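Long-range contacts in periplasmic binding protein (Sulfurospirillum deleyianum, PDB 4PAG), which probably captures a solute in the periplasm and delivers it to an ABC transporter, and is seen here with a histidine bound: residues 26-31 and 73-78; 43-48 and 68-73; 193-198 and 282-287. All coordinates share one frame; numbering follows the deposited sequence.

Contact 1 of 3, residues 26-31 and 73-78; sequences SAPPIS and GWHGNN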
ATOM      1  N   SER A  26      -5.002   6.607  11.389  1.00 16.76           N
ATOM      2  CA  SER A  26      -5.331   5.436  12.209  1.00 18.13           C
ATOM      3  C   SER A  26      -4.462   4.199  11.932  1.00 16.54           C
ATOM      4  O   SER A  26      -4.415   3.275  12.745  1.00 16.34           O
ATOM      5  CB  SER A  26      -6.806   5.077  12.012  1.00 19.40           C
ATOM      6  OG  SER A  26      -7.016   4.446  10.754  1.00 22.06           O
ATOM      7  N   ALA A  27      -3.796   4.181  10.781  1.00 16.53           N
ATOM      8  CA  ALA A  27      -3.015   3.033  10.349  1.00 15.24           C
ATOM      9  C   ALA A  27      -2.024   3.456   9.257  1.00 15.08           C
ATOM     10  O   ALA A  27      -2.189   4.512   8.657  1.00 14.19           O
ATOM     11  CB  ALA A  27      -3.940   1.950   9.828  1.00 16.41           C
ATOM     12  N   PRO A  28      -1.001   2.627   8.984  1.00 14.82           N
ATOM     13  CA  PRO A  28       0.019   3.041   8.022  1.00 15.09           C
ATOM     14  C   PRO A  28      -0.489   3.466   6.627  1.00 14.62           C
ATOM     15  O   PRO A  28       0.047   4.420   6.072  1.00 16.30           O
ATOM     16  CB  PRO A  28       0.943   1.818   7.949  1.00 15.29           C
ATOM     17  CG  PRO A  28       0.823   1.198   9.296  1.00 16.07           C
ATOM     18  CD  PRO A  28      -0.632   1.359   9.646  1.00 15.53           C
ATOM     19  N   PRO A  29      -1.522   2.793   6.069  1.00 14.26           N
ATOM     20  CA  PRO A  29      -2.023   3.294   4.778  1.00 15.27           C
ATOM     21  C   PRO A  29      -2.384   4.787   4.831  1.00 15.10           C
ATOM     22  O   PRO A  29      -2.159   5.531   3.863  1.00 15.23           O
ATOM     23  CB  PRO A  29      -3.295   2.462   4.546  1.00 16.68           C
ATOM     24  CG  PRO A  29      -3.121   1.241   5.375  1.00 16.49           C
ATOM     25  CD  PRO A  29      -2.327   1.668   6.570  1.00 15.36           C
ATOM     26  N   ILE A  30      -2.926   5.213   5.967  1.00 13.44           N
ATOM     27  CA  ILE A  30      -3.362   6.597   6.147  1.00 14.95           C
ATOM     28  C   ILE A  30      -2.199   7.521   6.479  1.00 14.32           C
ATOM     29  O   ILE A  30      -2.052   8.586   5.878  1.00 15.59           O
ATOM     30  CB  ILE A  30      -4.410   6.729   7.271  1.00 15.74           C
ATOM     31  CG1 ILE A  30      -5.531   5.691   7.125  1.00 18.88           C
ATOM     32  CG2 ILE A  30      -4.964   8.148   7.301  1.00 15.14           C
ATOM     33  CD1 ILE A  30      -6.297   5.741   5.817  1.00 21.98           C
ATOM     34  N   SER A  31      -1.388   7.123   7.453  1.00 14.54           N
ATOM     35  CA  SER A  31      -0.217   7.892   7.837  1.00 15.79           C
ATOM     36  C   SER A  31       0.735   8.108   6.655  1.00 15.29           C
ATOM     37  O   SER A  31       1.224   9.214   6.470  1.00 15.17           O
ATOM     38  CB  SER A  31       0.500   7.218   9.009  1.00 18.72           C
ATOM     39  OG  SER A  31      -0.385   7.180  10.120  1.00 27.36           O
ATOM     40  N   GLY A  73      -2.034   1.919  16.305  1.00 20.17           N
ATOM     41  CA  GLY A  73      -3.082   2.085  15.316  1.00 19.99           C
ATOM     42  C   GLY A  73      -3.998   0.885  15.243  1.00 21.38           C
ATOM     43  O   GLY A  73      -3.776  -0.127  15.926  1.00 22.70           O
ATOM     44  N   TRP A  74      -5.030   1.008  14.410  1.00 21.18           N
ATOM     45  CA  TRP A  74      -6.005  -0.051  14.193  1.00 22.12           C
ATOM     46  C   TRP A  74      -5.666  -0.755  12.891  1.00 23.34           C
ATOM     47  O   TRP A  74      -6.083  -0.316  11.817  1.00 21.02           O
ATOM     48  CB  TRP A  74      -7.414   0.529  14.100  1.00 22.98           C
ATOM     49  CG  TRP A  74      -7.948   1.150  15.359  1.00 25.09           C
ATOM     50  CD1 TRP A  74      -8.680   0.530  16.328  1.00 24.55           C
ATOM     51  CD2 TRP A  74      -7.829   2.518  15.760  1.00 28.41           C
ATOM     52  NE1 TRP A  74      -9.025   1.430  17.313  1.00 24.68           N
ATOM     53  CE2 TRP A  74      -8.512   2.657  16.989  1.00 29.10           C
ATOM     54  CE3 TRP A  74      -7.207   3.638  15.207  1.00 33.39           C
ATOM     55  CZ2 TRP A  74      -8.589   3.876  17.675  1.00 34.76           C
ATOM     56  CZ3 TRP A  74      -7.283   4.853  15.888  1.00 39.22           C
ATOM     57  CH2 TRP A  74      -7.971   4.959  17.111  1.00 39.62           C
ATOM     58  N   HIS A  75      -4.889  -1.830  12.991  1.00 23.33           N
ATOM     59  CA  HIS A  75      -4.475  -2.624  11.831  1.00 22.75           C
ATOM     60  C   HIS A  75      -3.754  -3.891  12.314  1.00 24.17           C
ATOM     61  O   HIS A  75      -3.433  -4.023  13.501  1.00 23.25           O
ATOM     62  CB  HIS A  75      -3.576  -1.807  10.883  1.00 21.06           C
ATOM     63  CG  HIS A  75      -2.374  -1.238  11.554  1.00 23.15           C
ATOM     64  ND1 HIS A  75      -1.098  -1.695  11.309  1.00 26.88           N
ATOM     65  CD2 HIS A  75      -2.258  -0.278  12.500  1.00 23.96           C
ATOM     66  CE1 HIS A  75      -0.246  -1.025  12.063  1.00 29.19           C
ATOM     67  NE2 HIS A  75      -0.926  -0.164  12.800  1.00 27.68           N
ATOM     68  N   GLY A  76      -3.505  -4.817  11.394  1.00 25.50           N
ATOM     69  CA  GLY A  76      -2.952  -6.132  11.733  1.00 26.97           C
ATOM     70  C   GLY A  76      -1.708  -6.088  12.608  1.00 32.58           C
ATOM     71  O   GLY A  76      -0.760  -5.344  12.323  1.00 38.65           O
ATOM     72  N   ASN A  77      -1.720  -6.879  13.682  1.00 32.80           N
ATOM     73  CA  ASN A  77      -0.583  -6.989  14.601  1.00 36.70           C
ATOM     74  C   ASN A  77      -0.247  -5.673  15.316  1.00 37.92           C
ATOM     75  O   ASN A  77       0.913  -5.422  15.667  1.00 37.97           O
ATOM     76  CB  ASN A  77       0.650  -7.528  13.862  1.00 38.66           C
ATOM     77  CG  ASN A  77       0.381  -8.852  13.176  1.00 41.67           C
ATOM     78  OD1 ASN A  77       0.351  -8.933  11.947  1.00 46.34           O
ATOM     79  ND2 ASN A  77       0.170  -9.895  13.970  1.00 43.07           N
ATOM     80  N   ASN A  78      -1.265  -4.841  15.530  1.00 36.52           N
ATOM     81  CA  ASN A  78      -1.095  -3.596  16.276  1.00 34.66           C
ATOM     82  C   ASN A  78      -2.391  -3.192  16.989  1.00 32.91           C
ATOM     83  O   ASN A  78      -3.474  -3.706  16.694  1.00 37.52           O
ATOM     84  CB  ASN A  78      -0.614  -2.479  15.334  1.00 34.45           C
ATOM     85  CG  ASN A  78       0.380  -1.530  15.992  1.00 35.10           C
ATOM     86  OD1 ASN A  78       0.653  -1.612  17.185  1.00 38.45           O
ATOM     87  ND2 ASN A  78       0.933  -0.625  15.203  1.00 37.94           N
TER
HETATM   88  O   HOH W   1      -7.251   1.895  10.846  1.00 24.28           O

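Contact 2 of 3, residues 43-48 and 68-73; sequences IGVNSP and LPILGG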
ATOM      1  N   ILE A  43       1.189  13.961  14.224  1.00 18.94           N
ATOM      2  CA  ILE A  43       1.576  13.873  15.641  1.00 21.27           C
ATOM      3  C   ILE A  43       2.387  12.622  15.967  1.00 19.96           C
ATOM      4  O   ILE A  43       3.022  12.548  17.023  1.00 20.16           O
ATOM      5  CB  ILE A  43       0.339  13.883  16.570  1.00 23.88           C
ATOM      6  CG1 ILE A  43      -0.539  12.648  16.341  1.00 25.69           C
ATOM      7  CG2 ILE A  43      -0.470  15.148  16.359  1.00 25.01           C
ATOM      8  CD1 ILE A  43      -1.451  12.309  17.499  1.00 26.28           C
ATOM      9  N   GLY A  44       2.350  11.641  15.066  1.00 19.15           N
ATOM     10  CA  GLY A  44       2.953  10.347  15.305  1.00 17.24           C
ATOM     11  C   GLY A  44       2.741   9.389  14.146  1.00 17.93           C
ATOM     12  O   GLY A  44       1.984   9.683  13.212  1.00 16.85           O
ATOM     13  N   VAL A  45       3.438   8.254  14.206  1.00 15.41           N
ATOM     14  CA  VAL A  45       3.270   7.173  13.243  1.00 14.92           C
ATOM     15  C   VAL A  45       2.611   5.982  13.962  1.00 15.71           C
ATOM     16  O   VAL A  45       2.440   5.998  15.191  1.00 16.22           O
ATOM     17  CB  VAL A  45       4.613   6.762  12.583  1.00 15.37           C
ATOM     18  CG1 VAL A  45       5.150   7.893  11.718  1.00 16.92           C
ATOM     19  CG2 VAL A  45       5.653   6.356  13.619  1.00 14.78           C
ATOM     20  N   ASN A  46       2.231   4.960  13.197  1.00 15.68           N
ATOM     21  CA  ASN A  46       1.525   3.804  13.748  1.00 17.70           C
ATOM     22  C   ASN A  46       2.474   2.664  14.100  1.00 20.70           C
ATOM     23  O   ASN A  46       2.245   1.946  15.071  1.00 25.47           O
ATOM     24  CB  ASN A  46       0.470   3.302  12.758  1.00 17.52           C
ATOM     25  CG  ASN A  46      -0.428   4.408  12.266  1.00 17.58           C
ATOM     26  OD1 ASN A  46      -0.300   4.859  11.129  1.00 21.55           O
ATOM     27  ND2 ASN A  46      -1.314   4.887  13.135  1.00 16.66           N
ATOM     28  N   SER A  47       3.516   2.508  13.287  1.00 22.98           N
ATOM     29  CA  SER A  47       4.523   1.458  13.418  1.00 23.43           C
ATOM     30  C   SER A  47       5.914   2.087  13.282  1.00 20.97           C
ATOM     31  O   SER A  47       6.037   3.224  12.820  1.00 20.62           O
ATOM     32  CB  SER A  47       4.352   0.428  12.295  1.00 27.82           C
ATOM     33  OG  SER A  47       3.085  -0.192  12.343  1.00 35.49           O
ATOM     34  N   PRO A  48       6.968   1.347  13.661  1.00 21.74           N
ATOM     35  CA  PRO A  48       8.332   1.836  13.437  1.00 20.65           C
ATOM     36  C   PRO A  48       8.542   2.217  11.981  1.00 19.01           C
ATOM     37  O   PRO A  48       8.125   1.479  11.083  1.00 21.20           O
ATOM     38  CB  PRO A  48       9.208   0.632  13.804  1.00 21.62           C
ATOM     39  CG  PRO A  48       8.375  -0.199  14.708  1.00 23.85           C
ATOM     40  CD  PRO A  48       6.945   0.035  14.338  1.00 24.00           C
ATOM     41  N   LEU A  68       9.256  10.986  14.531  1.00 18.85           N
ATOM     42  CA  LEU A  68       7.950  10.970  15.202  1.00 18.17           C
ATOM     43  C   LEU A  68       7.814   9.757  16.107  1.00 18.75           C
ATOM     44  O   LEU A  68       8.356   8.691  15.801  1.00 20.37           O
ATOM     45  CB  LEU A  68       6.802  10.941  14.186  1.00 18.92           C
ATOM     46  CG  LEU A  68       6.573  12.182  13.336  1.00 19.48           C
ATOM     47  CD1 LEU A  68       5.546  11.878  12.249  1.00 19.40           C
ATOM     48  CD2 LEU A  68       6.128  13.351  14.195  1.00 21.11           C
ATOM     49  N   PRO A  69       7.076   9.905  17.218  1.00 19.28           N
ATOM     50  CA  PRO A  69       6.865   8.762  18.103  1.00 20.30           C
ATOM     51  C   PRO A  69       5.810   7.814  17.550  1.00 18.05           C
ATOM     52  O   PRO A  69       4.998   8.207  16.715  1.00 17.42           O
ATOM     53  CB  PRO A  69       6.375   9.414  19.397  1.00 20.95           C
ATOM     54  CG  PRO A  69       5.655  10.629  18.921  1.00 21.31           C
ATOM     55  CD  PRO A  69       6.491  11.136  17.778  1.00 19.87           C
ATOM     56  N   ILE A  70       5.855   6.569  18.014  1.00 17.69           N
ATOM     57  CA  ILE A  70       4.919   5.539  17.611  1.00 17.80           C
ATOM     58  C   ILE A  70       3.730   5.569  18.558  1.00 16.88           C
ATOM     59  O   ILE A  70       3.900   5.414  19.761  1.00 18.60           O
ATOM     60  CB  ILE A  70       5.567   4.152  17.681  1.00 18.19           C
ATOM     61  CG1 ILE A  70       6.767   4.091  16.734  1.00 19.76           C
ATOM     62  CG2 ILE A  70       4.543   3.068  17.365  1.00 18.89           C
ATOM     63  CD1 ILE A  70       7.674   2.896  16.947  1.00 22.31           C
ATOM     64  N   LEU A  71       2.538   5.760  18.007  1.00 18.12           N
ATOM     65  CA  LEU A  71       1.307   5.848  18.803  1.00 20.34           C
ATOM     66  C   LEU A  71       0.350   4.682  18.556  1.00 21.33           C
ATOM     67  O   LEU A  71      -0.783   4.687  19.050  1.00 24.51           O
ATOM     68  CB  LEU A  71       0.577   7.154  18.503  1.00 21.21           C
ATOM     69  CG  LEU A  71       1.335   8.449  18.779  1.00 23.44           C
ATOM     70  CD1 LEU A  71       0.487   9.638  18.352  1.00 25.36           C
ATOM     71  CD2 LEU A  71       1.712   8.565  20.245  1.00 23.62           C
ATOM     72  N   GLY A  72       0.798   3.682  17.803  1.00 21.53           N
ATOM     73  CA  GLY A  72      -0.035   2.527  17.511  1.00 22.97           C
ATOM     74  C   GLY A  72      -1.125   2.857  16.511  1.00 22.31           C
ATOM     75  O   GLY A  72      -1.149   3.944  15.934  1.00 23.65           O
ATOM     76  N   GLY A  73      -2.034   1.919  16.305  1.00 20.17           N
ATOM     77  CA  GLY A  73      -3.082   2.085  15.316  1.00 19.99           C
ATOM     78  C   GLY A  73      -3.998   0.885  15.243  1.00 21.38           C
ATOM     79  O   GLY A  73      -3.776  -0.127  15.926  1.00 22.70           O
TER

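Contact 3 of 3, residues 193-198 and 282-287; sequences EPLALA and HWIASK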
ATOM      1  N   GLU A 193      -4.910  -6.905  -3.736  1.00 15.53           N
ATOM      2  CA  GLU A 193      -5.617  -6.065  -4.714  1.00 16.53           C
ATOM      3  C   GLU A 193      -4.799  -5.583  -5.936  1.00 15.41           C
ATOM      4  O   GLU A 193      -5.304  -5.668  -7.056  1.00 15.92           O
ATOM      5  CB  GLU A 193      -6.258  -4.860  -4.003  1.00 17.62           C
ATOM      6  CG  GLU A 193      -7.154  -4.007  -4.888  1.00 19.35           C
ATOM      7  CD  GLU A 193      -6.460  -2.785  -5.477  1.00 20.91           C
ATOM      8  OE1 GLU A 193      -5.296  -2.493  -5.109  1.00 25.13           O
ATOM      9  OE2 GLU A 193      -7.091  -2.090  -6.309  1.00 21.92           O
ATOM     10  N   PRO A 194      -3.560  -5.072  -5.734  1.00 13.97           N
ATOM     11  CA  PRO A 194      -2.834  -4.545  -6.888  1.00 14.25           C
ATOM     12  C   PRO A 194      -2.385  -5.635  -7.861  1.00 14.08           C
ATOM     13  O   PRO A 194      -2.153  -5.347  -9.032  1.00 13.40           O
ATOM     14  CB  PRO A 194      -1.619  -3.856  -6.266  1.00 15.55           C
ATOM     15  CG  PRO A 194      -1.452  -4.487  -4.933  1.00 15.88           C
ATOM     16  CD  PRO A 194      -2.833  -4.813  -4.477  1.00 15.55           C
ATOM     17  N   LEU A 195      -2.279  -6.869  -7.377  1.00 13.07           N
ATOM     18  CA  LEU A 195      -1.961  -8.001  -8.254  1.00 13.88           C
ATOM     19  C   LEU A 195      -3.104  -8.247  -9.244  1.00 14.62           C
ATOM     20  O   LEU A 195      -2.872  -8.504 -10.425  1.00 17.08           O
ATOM     21  CB  LEU A 195      -1.670  -9.251  -7.429  1.00 15.55           C
ATOM     22  CG  LEU A 195      -0.425  -9.147  -6.536  1.00 18.79           C
ATOM     23  CD1 LEU A 195      -0.517 -10.077  -5.334  1.00 22.01           C
ATOM     24  CD2 LEU A 195       0.811  -9.470  -7.344  1.00 23.70           C
ATOM     25  N   ALA A 196      -4.336  -8.151  -8.761  1.00 15.69           N
ATOM     26  CA  ALA A 196      -5.516  -8.270  -9.625  1.00 16.48           C
ATOM     27  C   ALA A 196      -5.693  -7.033 -10.503  1.00 16.16           C
ATOM     28  O   ALA A 196      -6.074  -7.141 -11.670  1.00 16.73           O
ATOM     29  CB  ALA A 196      -6.758  -8.501  -8.784  1.00 18.29           C
ATOM     30  N   LEU A 197      -5.413  -5.858  -9.943  1.00 16.52           N
ATOM     31  CA  LEU A 197      -5.514  -4.601 -10.695  1.00 17.81           C
ATOM     32  C   LEU A 197      -4.532  -4.553 -11.868  1.00 17.67           C
ATOM     33  O   LEU A 197      -4.805  -3.935 -12.904  1.00 20.09           O
ATOM     34  CB  LEU A 197      -5.254  -3.417  -9.767  1.00 17.81           C
ATOM     35  CG  LEU A 197      -5.661  -2.045 -10.290  1.00 20.46           C
ATOM     36  CD1 LEU A 197      -7.176  -1.942 -10.388  1.00 22.28           C
ATOM     37  CD2 LEU A 197      -5.098  -0.956  -9.385  1.00 20.35           C
ATOM     38  N   ALA A 198      -3.395  -5.217 -11.696  1.00 15.04           N
ATOM     39  CA  ALA A 198      -2.378  -5.307 -12.732  1.00 15.37           C
ATOM     40  C   ALA A 198      -2.680  -6.369 -13.801  1.00 15.95           C
ATOM     41  O   ALA A 198      -1.887  -6.556 -14.706  1.00 17.63           O
ATOM     42  CB  ALA A 198      -1.032  -5.593 -12.090  1.00 14.89           C
ATOM     43  N   HIS A 282       1.717  -0.929 -11.563  1.00 13.10           N
ATOM     44  CA  HIS A 282       2.442  -0.842 -12.838  1.00 13.57           C
ATOM     45  C   HIS A 282       3.667  -1.748 -12.844  1.00 14.56           C
ATOM     46  O   HIS A 282       3.920  -2.469 -13.823  1.00 16.28           O
ATOM     47  CB  HIS A 282       2.850   0.595 -13.160  1.00 13.92           C
ATOM     48  CG  HIS A 282       1.785   1.370 -13.861  1.00 14.98           C
ATOM     49  ND1 HIS A 282       1.590   1.297 -15.222  1.00 15.60           N
ATOM     50  CD2 HIS A 282       0.842   2.218 -13.390  1.00 15.03           C
ATOM     51  CE1 HIS A 282       0.578   2.073 -15.562  1.00 16.77           C
ATOM     52  NE2 HIS A 282       0.106   2.642 -14.466  1.00 16.82           N
ATOM     53  N   TRP A 283       4.426  -1.712 -11.757  1.00 14.04           N
ATOM     54  CA  TRP A 283       5.571  -2.611 -11.602  1.00 14.63           C
ATOM     55  C   TRP A 283       5.143  -4.074 -11.749  1.00 13.56           C
ATOM     56  O   TRP A 283       5.767  -4.842 -12.501  1.00 13.24           O
ATOM     57  CB  TRP A 283       6.259  -2.372 -10.260  1.00 14.44           C
ATOM     58  CG  TRP A 283       7.340  -3.357  -9.964  1.00 15.63           C
ATOM     59  CD1 TRP A 283       8.605  -3.363 -10.481  1.00 16.37           C
ATOM     60  CD2 TRP A 283       7.258  -4.484  -9.091  1.00 14.25           C
ATOM     61  NE1 TRP A 283       9.314  -4.418  -9.978  1.00 15.92           N
ATOM     62  CE2 TRP A 283       8.511  -5.130  -9.128  1.00 14.56           C
ATOM     63  CE3 TRP A 283       6.249  -5.019  -8.285  1.00 14.21           C
ATOM     64  CZ2 TRP A 283       8.787  -6.270  -8.380  1.00 13.10           C
ATOM     65  CZ3 TRP A 283       6.520  -6.164  -7.554  1.00 14.63           C
ATOM     66  CH2 TRP A 283       7.782  -6.774  -7.606  1.00 13.57           C
ATOM     67  N   ILE A 284       4.075  -4.457 -11.050  1.00 12.95           N
ATOM     68  CA  ILE A 284       3.503  -5.807 -11.206  1.00 13.87           C
ATOM     69  C   ILE A 284       3.119  -6.104 -12.672  1.00 13.84           C
ATOM     70  O   ILE A 284       3.445  -7.180 -13.201  1.00 13.30           O
ATOM     71  CB  ILE A 284       2.267  -6.030 -10.297  1.00 14.39           C
ATOM     72  CG1 ILE A 284       2.680  -6.075  -8.821  1.00 15.08           C
ATOM     73  CG2 ILE A 284       1.566  -7.330 -10.645  1.00 14.45           C
ATOM     74  CD1 ILE A 284       1.515  -5.893  -7.870  1.00 15.34           C
ATOM     75  N   ALA A 285       2.418  -5.176 -13.320  1.00 14.41           N
ATOM     76  CA  ALA A 285       2.017  -5.371 -14.723  1.00 14.95           C
ATOM     77  C   ALA A 285       3.223  -5.612 -15.637  1.00 15.55           C
ATOM     78  O   ALA A 285       3.178  -6.466 -16.541  1.00 16.46           O
ATOM     79  CB  ALA A 285       1.207  -4.179 -15.219  1.00 15.40           C
ATOM     80  N   SER A 286       4.298  -4.871 -15.388  1.00 13.90           N
ATOM     81  CA  SER A 286       5.542  -5.008 -16.152  1.00 15.59           C
ATOM     82  C   SER A 286       6.146  -6.407 -15.997  1.00 16.52           C
ATOM     83  O   SER A 286       6.772  -6.914 -16.921  1.00 20.05           O
ATOM     84  CB  SER A 286       6.568  -3.941 -15.751  1.00 17.50           C
ATOM     85  OG  SER A 286       7.215  -4.242 -14.515  1.00 18.69           O
ATOM     86  N   LYS A 287       5.953  -7.024 -14.837  1.00 16.23           N
ATOM     87  CA  LYS A 287       6.446  -8.378 -14.597  1.00 16.10           C
ATOM     88  C   LYS A 287       5.490  -9.450 -15.138  1.00 14.96           C
ATOM     89  O   LYS A 287       5.941 -10.484 -15.609  1.00 18.16           O
ATOM     90  CB  LYS A 287       6.695  -8.598 -13.102  1.00 17.37           C
ATOM     91  CG  LYS A 287       7.720  -7.658 -12.476  1.00 19.28           C
ATOM     92  CD  LYS A 287       9.051  -7.644 -13.225  1.00 20.12           C
ATOM     93  CE  LYS A 287      10.069  -6.770 -12.514  1.00 21.67           C
ATOM     94  NZ  LYS A 287      11.155  -6.370 -13.443  1.00 22.58           N
TER

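Contact 1 of 3, residues 26-31 and 73-78
The backbones of Ser26 and Trp74 are joined by one direct hydrogen bond. Trp74 N donates to Ser26 O at 2.9 Å, with 150° at the hydrogen. A water adds a second link: it donates to Trp74 O and is hydrogen-bonded to Ser26 OG. That hydroxyl is also hydrogen-bonded to Trp96 N, on strand 92-96.

Pro28 CD sits over the centre of the His75 ring, a CH-pi contact of 3.4 Å to the centroid and 7° off the normal. Asn78 CB lies 3.4 Å above the plane of the His75 ring on the opposite face, toward the rim. CG of His75 stands between its own N and carbonyl carbon (chi1 56°), which turns the ring under the proline. With an alanine in place of His75, the CH-pi contact goes and a gap is likely to open between Pro28 and Asn78. Ser26 CB lies 3.5 Å from Trp74 CE3, while Trp74 NE1 bonds Asp108 on helix 99-112.

Ala27 is the N-cap residue, and its O accepts from Ile30 N and Ser31 N. The site is a strand-to-helix junction after strand 23-25, packed against a loop with a type II turn at His75-Asn78, in a periplasmic binding protein fold.

Contact 2 of 3, residues 43-48 and 68-73
Ile43 and Leu71 meet through their end methyls, with the side chains at about a right angle. Their CD1 atoms are 3.4 Å apart, tighter than usual van der Waals contact. CG1 of Ile43 is placed between its backbone N and carbonyl carbon (chi1 64°). The CB of Ile43 points away from 68-73, yet this torsion brings its CD1 back to Leu71. Both side chains also touch Tyr24 and helix 82-88.

Val45 uses its two branches on different partners. CG1 reaches Leu68 CD1 at 4.0 Å, and CG2 lies beside Ile70 CG1. Each pair meets at a slant. Further along, Ile70 CD1 packs on the Pro48 ring, 3.9 Å from CG, and Ile70 CG2 rests near Asn46 O. This end of the contact is toward the surface.

The backbones form a single beta bridge between Val45 and Ile70, between two loops of the periplasmic binding protein fold. Val45 N donates to Pro69 O at 3.0 Å. Leu71 N returns a 2.8 Å bond to Val45 O, almost straight at 177°. Gly44 lies against Pro69 O and Leu71 CD1, where a side chain would clash.

Asn46 meets Gly72 through its side-chain amide. Its ND2 donates to Gly72 O at 3.0 Å, and the acceptor lies in the amide plane of Asn46. The approach is tilted 33° from the carbonyl plane of Gly72. ND2 also bonds Gly25 O, and OD1 bonds Ser31 OG on helix 28-37. These bonds hold the buried amide by both its ends and fix its rotation. Gly72 O takes a further bond from Tyr24 OH. Gly72 itself has a positive phi, which favours glycine.

Contact 3 of 3, residues 193-198 and 282-287
Pro194 meets Ile284 near the start of helix 193-197. Its ring CB is 4.1 Å from Ile284 CD1, and the same methyl lies 3.9 Å from Pro194 O. That carbonyl is already engaged within its own helix, accepting from Ala198 N.

Leu195 comes next. Its CD2 branch does the touching, 3.7 Å from Ile284 CD1 and 4.0 Å from Ile284 CG2. The two side chains cross at about a right angle. Ile284 has CG2 anti to its backbone N and CG1 beside that N (chi1 -69°). This splits its branches: CD1 extends toward Pro194 and Leu195, while CG2 lies between Leu195 CD2 and Ala198 CB.

Ala198 follows the last helical residue and points its CB at helix 277-288. Ala198 CB lies 3.4 Å from Ile284 CG2, closer than a usual carbon contact. Ala198 CB is also 3.7 Å from Ala285 N and 4.1 Å from Ala285 CB. The CA atoms of Ala198 and Ala285 are only 4.8 Å apart, so two small residues bring the backbones close. Ala285 also touches Leu158 on helix 141-163, and Ile284 touches Thr269.

The side-chain contacts are between aliphatic groups; the segments share no polar bond. The contact depends on shape and burial rather than on directed polar bonds. Ala198 O is buried here with no partner in the model, which is likely to carry some energetic cost.

How the contacts relate
Contacts 1 and 2 belong to one region and share Gly73. Contact 2 is nested inside the loop closed by contact 1, and their centres are about 9 Å apart. Asn46 joins them: besides its bond to Ser31, Asn78 ND2 reaches Asn46 O at 2.9 Å, a probable hydrogen bond. Contact 1 is buried; contact 2 runs from buried residues to an exposed rim. Both combine backbone bonds with packing. Contact 3 lies across the chain's centre, about 23 Å from contact 1 between centres, and touches neither. It is buried and joins two helices. It has no hydrogen bond across its segments, and its side-chain contacts are apolar.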